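Local coordinates for pectate lyase (Paenibacillus sp. 0602, PDB 5GT5), which cleaves polygalacturonate and partly methylated pectins by beta-elimination within the polysaccharide chain, probably with calcium as cofactor, at residues A[163-168]-A[187-192]; A[262-267]-A[284-289]; A[150-155]-A[176-181]. The protein carries 1 engineered substitution. One frame throughout, in Å; residues are numbered along the deposited sequence.

The three contacts join neighbouring coils of the right-handed parallel beta-helix of polysaccharide lyase family 1. Along the chain contacts 3 and 1 interleave: 150-155 and 163-168 lie on one coil, 176-181 and 187-192 on the next, so each coil contributes to both pairings on different faces of the helix. Contact 2 follows later; its strand 262-271 lies beside strand 184-194 of contact 1, with centres 11 Å apart. Contacts 1 and 3, 14 Å apart between centres, meet in the interior, where Ile164 and Ile188 pack on Val177. Contacts 2 and 3 do not touch (centres 17 Å apart). Contact 3 holds two likely calcium ligands, so that site sits on the stacked coils contact 1 also joins.

Contact 1. Residues A[163-168]-A[187-192]; sequences WIDHCV and TISWST. Engineered in segment 163-168: Val168 (natural residue Gly).
Ser189 OG is gripped by two side chains of the adjacent strand. It accepts from Trp163 NE1 at 3.0 Å, lying 16° out of the indole plane, and donates to Asp165 OD2 at 2.7 Å, meeting OD2 on its anti lone pair. Trp163 CG, anti to the backbone N (chi1 -171°), takes the indole alongside Thr187 so that NE1 reaches the serine. The other oxygen, Asp165 OD1, accepts a hydrogen bond from His166 ND1 at 2.7 Å and forms a salt bridge with Arg128. The His166 ND1 bond lies near the imidazole plane and fixes the ring over its neighbour: Trp190 CB sits 3.5 Å from the His166 centroid, a CH-pi contact over the face. The two aromatic planes differ by 4° but are slid apart, so that ring overlap is slight; His267 stacks on Trp190. With an alanine at His166, Asp165 OD1 would probably lose one of its partners and Trp190 CB the ring face it packs against.

Strand segments 163-165 and 187-189 run parallel, their axes 4.8 Å apart, with Ile164 N bonded to Thr187 O and Ser189 N to Ile164 O. Beyond them the chains turn together: Ser189 O receives both His166 N and Ser191 OG, and Cys167 N donates to Ser191 OG at 3.1 Å. Pairing resumes at Thr192 N to Cys167 O, next to the engineered Val168, whose CG2 lies 3.9 Å from Thr192 CB. At this turn of the beta-helix, indole N-H, serine hydroxyl and carboxylate thus form one connected chain ending at the imidazole, which would couple side chains on both coils.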
# COMPACT_ATOMS: atom_id res chain seq x y z
N TRP A 163 7.31 -8.52 3.91
CA TRP A 163 7.59 -9.27 5.12
C TRP A 163 8.80 -10.17 4.85
O TRP A 163 8.73 -11.06 4.01
CB TRP A 163 6.37 -10.13 5.49
CG TRP A 163 6.46 -10.79 6.83
CD1 TRP A 163 7.20 -10.35 7.90
CD2 TRP A 163 5.77 -11.99 7.27
NE1 TRP A 163 7.00 -11.20 8.98
CE2 TRP A 163 6.16 -12.22 8.61
CE3 TRP A 163 4.91 -12.91 6.64
CZ2 TRP A 163 5.67 -13.30 9.36
CZ3 TRP A 163 4.42 -13.97 7.39
CH2 TRP A 163 4.81 -14.17 8.72
N ILE A 164 9.89 -9.94 5.57
CA ILE A 164 11.06 -10.80 5.56
C ILE A 164 11.09 -11.49 6.91
O ILE A 164 11.14 -10.81 7.95
CB ILE A 164 12.32 -9.98 5.34
CG1 ILE A 164 12.29 -9.38 3.92
CG2 ILE A 164 13.57 -10.88 5.49
CD1 ILE A 164 13.20 -8.16 3.72
N ASP A 165 11.06 -12.83 6.93
CA ASP A 165 10.83 -13.51 8.20
C ASP A 165 11.52 -14.86 8.24
O ASP A 165 11.57 -15.57 7.24
CB ASP A 165 9.32 -13.64 8.45
CG ASP A 165 9.00 -14.58 9.58
OD1 ASP A 165 8.88 -15.80 9.30
OD2 ASP A 165 8.90 -14.14 10.75
N HIS A 166 12.10 -15.21 9.39
CA HIS A 166 12.85 -16.47 9.51
C HIS A 166 13.94 -16.60 8.45
O HIS A 166 14.19 -17.67 7.89
CB HIS A 166 11.90 -17.68 9.51
CG HIS A 166 11.24 -17.92 10.83
ND1 HIS A 166 9.98 -17.44 11.13
CD2 HIS A 166 11.67 -18.58 11.93
CE1 HIS A 166 9.66 -17.81 12.36
NE2 HIS A 166 10.68 -18.48 12.88
N CYS A 167 14.64 -15.50 8.22
CA CYS A 167 15.80 -15.53 7.35
C CYS A 167 17.07 -15.34 8.15
O CYS A 167 17.03 -14.89 9.30
CB CYS A 167 15.71 -14.44 6.27
SG CYS A 167 14.40 -14.76 5.04
N VAL A 168 18.19 -15.71 7.54
CA VAL A 168 19.52 -15.55 8.13
C VAL A 168 20.42 -14.83 7.14
O VAL A 168 20.43 -15.17 5.95
CB VAL A 168 20.11 -16.90 8.47
CG1 VAL A 168 21.57 -16.77 8.97
CG2 VAL A 168 19.30 -17.44 9.53
N THR A 187 8.00 -5.36 7.46
CA THR A 187 8.28 -6.04 8.71
C THR A 187 9.39 -7.02 8.50
O THR A 187 9.34 -7.83 7.56
CB THR A 187 7.05 -6.78 9.28
OG1 THR A 187 6.06 -5.82 9.63
CG2 THR A 187 7.44 -7.61 10.53
N ILE A 188 10.40 -6.95 9.37
CA ILE A 188 11.42 -7.98 9.39
C ILE A 188 11.41 -8.68 10.75
O ILE A 188 11.63 -8.03 11.79
CB ILE A 188 12.84 -7.40 9.11
CG1 ILE A 188 12.87 -6.53 7.83
CG2 ILE A 188 13.86 -8.53 9.05
CD1 ILE A 188 14.25 -5.93 7.46
N SER A 189 11.13 -9.99 10.75
CA SER A 189 10.92 -10.69 12.02
C SER A 189 11.58 -12.05 12.06
O SER A 189 11.85 -12.67 11.02
CB SER A 189 9.43 -10.81 12.36
OG SER A 189 8.73 -11.55 11.36
N TRP A 190 11.87 -12.50 13.28
CA TRP A 190 12.36 -13.84 13.52
C TRP A 190 13.59 -14.16 12.69
O TRP A 190 13.75 -15.29 12.21
CB TRP A 190 11.23 -14.89 13.30
CG TRP A 190 10.24 -14.84 14.41
CD1 TRP A 190 8.99 -14.26 14.39
CD2 TRP A 190 10.43 -15.34 15.74
NE1 TRP A 190 8.40 -14.39 15.64
CE2 TRP A 190 9.26 -15.05 16.47
CE3 TRP A 190 11.46 -16.04 16.37
CZ2 TRP A 190 9.12 -15.40 17.82
CZ3 TRP A 190 11.30 -16.40 17.71
CH2 TRP A 190 10.15 -16.07 18.41
N SER A 191 14.47 -13.18 12.52
CA SER A 191 15.62 -13.31 11.62
C SER A 191 16.94 -13.12 12.34
O SER A 191 17.01 -12.41 13.35
CB SER A 191 15.50 -12.37 10.42
OG SER A 191 14.36 -12.74 9.63
N THR A 192 17.97 -13.76 11.81
CA THR A 192 19.32 -13.66 12.36
C THR A 192 20.21 -12.90 11.40
O THR A 192 20.19 -13.16 10.18
CB THR A 192 19.88 -15.08 12.55
OG1 THR A 192 19.12 -15.72 13.59
CG2 THR A 192 21.36 -15.00 12.95

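Contact 2. Residues A[262-267]-A[284-289]; sequences SITLHH and NAHAYN
Backbone hydrogen bonds between Ile263 and its neighbours Asn284 and His286 start the pairing: Ile263 N donates to Asn284 O, and Ile263 O accepts from His286 N at 2.9 Å. The pattern repeats one step on, with Leu265 N to His286 O at 2.8 Å and Tyr288 N to Leu265 O. Past the strand ends His267 N is shared weakly between Tyr288 O and Asn289 O. Axes 4.6 Å apart and 8° from parallel fit two successive coils of a parallel beta-helix, here in the same face as strand 184-194, which flanks 262-271 across from 284-288.

Aromatic contacts occupy the face carrying Thr264, His266, His286 and Tyr288. His266 CB stands 3.4 Å above the centroid of the Tyr288 ring, a CH-pi contact over the ring face. Both residues hold CG between the backbone N and the carbonyl carbon (chi1 78° and 69°), and the rings accordingly lie side by side with nearly parallel planes, slid apart so that they barely overlap, and Tyr288 OH comes over the centre of the imidazole. That hydroxyl is hydrogen-bonded to Thr10 OG1. Thr264 CG2 adds a methyl 3.9 Å from Tyr288 CE1. At the turn, Asn289 CB makes a CH-pi contact over one face of the His267 ring, toward its rim.

Polar side chains hold the turn. His266 ND1 and His267 ND1 share a hydrogen bond of 2.8 Å in which either may donate, and His267 NE2 is hydrogen-bonded to Asp414 OD2. Asn289 OD1 accepts from the backbone N of Asp414.

Apolar packing fills the opposite face, towards the helix interior: Ile263 CG2 meets Ala285 CB at 3.6 Å, and Leu265 CB lies 4.1 Å from Ala287 CB.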
# COMPACT_ATOMS: atom_id res chain seq x y z
N SER A 262 8.37 3.18 6.42
CA SER A 262 7.95 2.56 7.66
C SER A 262 8.49 1.14 7.72
O SER A 262 8.52 0.39 6.71
CB SER A 262 6.43 2.60 7.86
OG SER A 262 5.72 1.83 6.88
N ILE A 263 8.98 0.80 8.91
CA ILE A 263 9.56 -0.52 9.14
C ILE A 263 9.39 -0.98 10.59
O ILE A 263 9.53 -0.19 11.53
CB ILE A 263 11.05 -0.54 8.71
CG1 ILE A 263 11.59 -1.95 8.75
CG2 ILE A 263 11.94 0.37 9.56
CD1 ILE A 263 12.92 -2.11 7.97
N THR A 264 9.06 -2.26 10.75
CA THR A 264 9.02 -2.93 12.04
C THR A 264 10.07 -4.01 12.05
O THR A 264 10.14 -4.83 11.11
CB THR A 264 7.65 -3.61 12.27
OG1 THR A 264 6.62 -2.64 12.11
CG2 THR A 264 7.57 -4.25 13.65
N LEU A 265 10.88 -4.04 13.11
CA LEU A 265 11.86 -5.12 13.36
C LEU A 265 11.47 -5.82 14.66
O LEU A 265 11.28 -5.15 15.68
CB LEU A 265 13.27 -4.53 13.56
CG LEU A 265 13.75 -3.55 12.48
CD1 LEU A 265 15.10 -2.97 12.87
CD2 LEU A 265 13.83 -4.23 11.11
N HIS A 266 11.35 -7.14 14.68
CA HIS A 266 11.04 -7.79 15.95
C HIS A 266 11.48 -9.23 16.00
O HIS A 266 11.48 -9.94 14.97
CB HIS A 266 9.56 -7.62 16.36
CG HIS A 266 8.60 -8.51 15.66
ND1 HIS A 266 8.29 -9.78 16.11
CD2 HIS A 266 7.84 -8.31 14.55
CE1 HIS A 266 7.41 -10.32 15.30
NE2 HIS A 266 7.11 -9.45 14.34
N HIS A 267 11.87 -9.67 17.20
CA HIS A 267 12.36 -11.05 17.40
C HIS A 267 13.51 -11.36 16.44
O HIS A 267 13.64 -12.46 15.91
CB HIS A 267 11.20 -12.08 17.32
CG HIS A 267 10.23 -11.95 18.45
ND1 HIS A 267 9.16 -11.06 18.43
CD2 HIS A 267 10.21 -12.51 19.69
CE1 HIS A 267 8.54 -11.09 19.59
NE2 HIS A 267 9.15 -11.98 20.37
N ASN A 284 9.36 6.31 9.97
CA ASN A 284 9.01 5.67 11.22
C ASN A 284 9.58 4.28 11.29
O ASN A 284 9.41 3.48 10.38
CB ASN A 284 7.49 5.55 11.38
CG ASN A 284 6.81 6.87 11.52
OD1 ASN A 284 7.00 7.58 12.50
ND2 ASN A 284 5.97 7.20 10.54
N ALA A 285 10.29 3.98 12.38
CA ALA A 285 10.81 2.64 12.60
C ALA A 285 10.51 2.18 14.01
O ALA A 285 10.75 2.94 14.96
CB ALA A 285 12.30 2.60 12.37
N HIS A 286 10.03 0.95 14.15
CA HIS A 286 9.71 0.35 15.44
C HIS A 286 10.44 -0.97 15.57
O HIS A 286 10.23 -1.88 14.74
CB HIS A 286 8.18 0.17 15.52
CG HIS A 286 7.70 -0.51 16.78
ND1 HIS A 286 6.65 -1.39 16.79
CD2 HIS A 286 8.10 -0.37 18.07
CE1 HIS A 286 6.44 -1.82 18.02
NE2 HIS A 286 7.31 -1.23 18.82
N ALA A 287 11.30 -1.08 16.58
CA ALA A 287 11.95 -2.33 16.92
C ALA A 287 11.46 -2.78 18.29
O ALA A 287 11.49 -2.01 19.26
CB ALA A 287 13.45 -2.18 16.91
N TYR A 288 10.98 -4.00 18.36
CA TYR A 288 10.63 -4.58 19.66
C TYR A 288 11.15 -5.99 19.79
O TYR A 288 11.24 -6.74 18.81
CB TYR A 288 9.12 -4.51 19.93
CG TYR A 288 8.18 -5.40 19.09
CD1 TYR A 288 7.66 -4.94 17.88
CD2 TYR A 288 7.77 -6.67 19.56
CE1 TYR A 288 6.74 -5.70 17.16
CE2 TYR A 288 6.86 -7.45 18.83
CZ TYR A 288 6.38 -6.97 17.63
OH TYR A 288 5.48 -7.71 16.90
N ASN A 289 11.55 -6.37 21.00
CA ASN A 289 12.06 -7.72 21.25
C ASN A 289 13.16 -8.08 20.26
O ASN A 289 13.14 -9.17 19.69
CB ASN A 289 10.94 -8.77 21.18
CG ASN A 289 9.93 -8.69 22.33
OD1 ASN A 289 8.79 -9.14 22.17
ND2 ASN A 289 10.33 -8.16 23.49

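Contact 3. Residues A[150-155]-A[176-181]; sequences DWDYIT and LVDSKK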
# COMPACT_ATOMS: atom_id res chain seq x y z
N ASP A 150 28.78 -1.95 -3.80
CA ASP A 150 27.34 -1.72 -3.60
C ASP A 150 26.56 -3.03 -3.57
O ASP A 150 25.44 -3.09 -4.07
CB ASP A 150 26.76 -0.76 -4.66
CG ASP A 150 27.39 0.62 -4.63
OD1 ASP A 150 27.89 1.06 -3.57
OD2 ASP A 150 27.37 1.28 -5.68
N TRP A 151 27.15 -4.09 -3.02
CA TRP A 151 26.44 -5.35 -2.86
C TRP A 151 25.67 -5.41 -1.55
O TRP A 151 26.29 -5.29 -0.48
CB TRP A 151 27.42 -6.53 -2.85
CG TRP A 151 28.32 -6.74 -4.04
CD1 TRP A 151 28.17 -6.27 -5.34
CD2 TRP A 151 29.53 -7.51 -4.03
NE1 TRP A 151 29.21 -6.73 -6.13
CE2 TRP A 151 30.06 -7.47 -5.34
CE3 TRP A 151 30.21 -8.22 -3.04
CZ2 TRP A 151 31.24 -8.15 -5.69
CZ3 TRP A 151 31.38 -8.87 -3.37
CH2 TRP A 151 31.90 -8.82 -4.68
N ASP A 152 24.35 -5.59 -1.61
CA ASP A 152 23.49 -5.69 -0.44
C ASP A 152 22.66 -6.94 -0.61
O ASP A 152 22.31 -7.28 -1.74
CB ASP A 152 22.54 -4.48 -0.39
CG ASP A 152 23.24 -3.17 -0.71
OD1 ASP A 152 23.85 -2.61 0.20
OD2 ASP A 152 23.17 -2.71 -1.87
N TYR A 153 22.32 -7.66 0.46
CA TYR A 153 21.53 -8.86 0.24
C TYR A 153 20.13 -8.56 -0.30
O TYR A 153 19.68 -9.18 -1.24
CB TYR A 153 21.42 -9.70 1.50
CG TYR A 153 22.65 -10.48 1.83
CD1 TYR A 153 23.10 -11.49 0.96
CD2 TYR A 153 23.33 -10.27 3.02
CE1 TYR A 153 24.23 -12.22 1.28
CE2 TYR A 153 24.46 -11.01 3.34
CZ TYR A 153 24.88 -11.98 2.47
OH TYR A 153 26.02 -12.70 2.79
N ILE A 154 19.43 -7.63 0.34
CA ILE A 154 18.07 -7.26 -0.12
C ILE A 154 17.95 -5.75 -0.06
O ILE A 154 18.28 -5.13 0.97
CB ILE A 154 16.97 -7.88 0.74
CG1 ILE A 154 17.07 -9.41 0.71
CG2 ILE A 154 15.59 -7.43 0.26
CD1 ILE A 154 16.06 -10.12 1.64
N THR A 155 17.49 -5.15 -1.16
CA THR A 155 17.16 -3.72 -1.23
C THR A 155 15.73 -3.63 -1.65
O THR A 155 15.30 -4.30 -2.62
CB THR A 155 18.04 -2.97 -2.22
OG1 THR A 155 19.42 -3.15 -1.84
CG2 THR A 155 17.78 -1.50 -2.19
N LEU A 176 22.60 -5.23 4.69
CA LEU A 176 21.91 -6.51 4.82
C LEU A 176 20.52 -6.41 4.23
O LEU A 176 20.22 -7.08 3.24
CB LEU A 176 21.86 -6.94 6.28
CG LEU A 176 23.24 -7.05 6.94
CD1 LEU A 176 23.07 -7.44 8.43
CD2 LEU A 176 24.10 -8.07 6.20
N VAL A 177 19.64 -5.61 4.83
CA VAL A 177 18.35 -5.32 4.21
C VAL A 177 18.16 -3.82 4.30
O VAL A 177 18.10 -3.26 5.40
CB VAL A 177 17.14 -6.04 4.87
CG1 VAL A 177 15.86 -5.69 4.11
CG2 VAL A 177 17.34 -7.57 4.90
N ASP A 178 18.09 -3.16 3.14
CA ASP A 178 17.94 -1.71 3.03
C ASP A 178 16.60 -1.41 2.44
O ASP A 178 16.05 -2.18 1.62
CB ASP A 178 19.01 -1.14 2.13
CG ASP A 178 20.41 -1.26 2.73
OD1 ASP A 178 20.56 -1.46 3.95
OD2 ASP A 178 21.40 -1.13 1.95
N SER A 179 16.04 -0.28 2.83
CA SER A 179 14.71 0.10 2.37
C SER A 179 14.78 1.54 1.91
O SER A 179 15.19 2.41 2.69
CB SER A 179 13.70 -0.10 3.50
OG SER A 179 12.39 0.08 3.00
N LYS A 180 14.38 1.81 0.67
CA LYS A 180 14.68 3.06 0.00
C LYS A 180 13.49 3.57 -0.83
O LYS A 180 12.52 2.83 -1.12
CB LYS A 180 15.87 2.86 -0.96
CG LYS A 180 17.18 2.38 -0.34
CD LYS A 180 18.22 2.27 -1.45
CE LYS A 180 19.56 1.80 -0.93
NZ LYS A 180 20.55 1.74 -2.07
N LYS A 181 13.61 4.82 -1.25
CA LYS A 181 12.69 5.42 -2.20
C LYS A 181 11.24 5.25 -1.75
O LYS A 181 10.37 4.80 -2.51
CB LYS A 181 12.95 4.87 -3.59
CG LYS A 181 14.37 5.23 -4.07
CD LYS A 181 14.63 4.73 -5.48
CE LYS A 181 13.93 5.59 -6.53
NZ LYS A 181 14.14 5.07 -7.92
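Leu176, Asp178 and Thr155 have the largest areas buried, and each makes a different kind of contact. The side chain of Leu176 starts away from segment 150-155, but CG anti to the carbonyl carbon (chi1 -58°), beside the backbone N, lets Leu176 CD2 come back to the edge of the Tyr153 ring, 3.9 Å from Tyr153 CD2 and in the ring plane. Leu176 O accepts from Ile154 N at 3.1 Å, the first of the two backbone bonds across the segments.

Asp178 forms the second, its N donating to Ile154 O at 2.9 Å. Together the two bonds set the parallel pairing of Ile154 with Val177, whose side chains turn into the beta-helix interior and pack there against Ile164 and Phe169. Asp178 projects from the other face, where Asp178 OD2 stands 3.4 Å from Asp152 OD1. The two side chains cross at about a right angle, their carboxylate planes 58° apart, and both atoms are acceptors. Each residue has another anchor: Asp178 OD1 accepts from Leu248 N, and Asp152 OD1 from Gly175 N.

Thr155 occupies the same face as Asp178. Its CG2 methyl lies 3.9 Å from Lys180 CD, so the aliphatic part of the lysine, extended beyond CG, crosses obliquely over the threonine. This brings Lys180 NZ to 5.2 Å from Asp152 OD2, near but not in contact.

Asp152 and Asp178, with Asp174 beside Asp152 OD1, correspond to the calcium ligands of a close relative, and the probable active-site Arg276 lies about 5 Å from Asp178 between side chains. Acidic groups this close, two of them bonded to backbone N-H groups, would be expected to repel one another, and a bound cation would probably offset that charge, consistent with a calcium site in the substrate cleft.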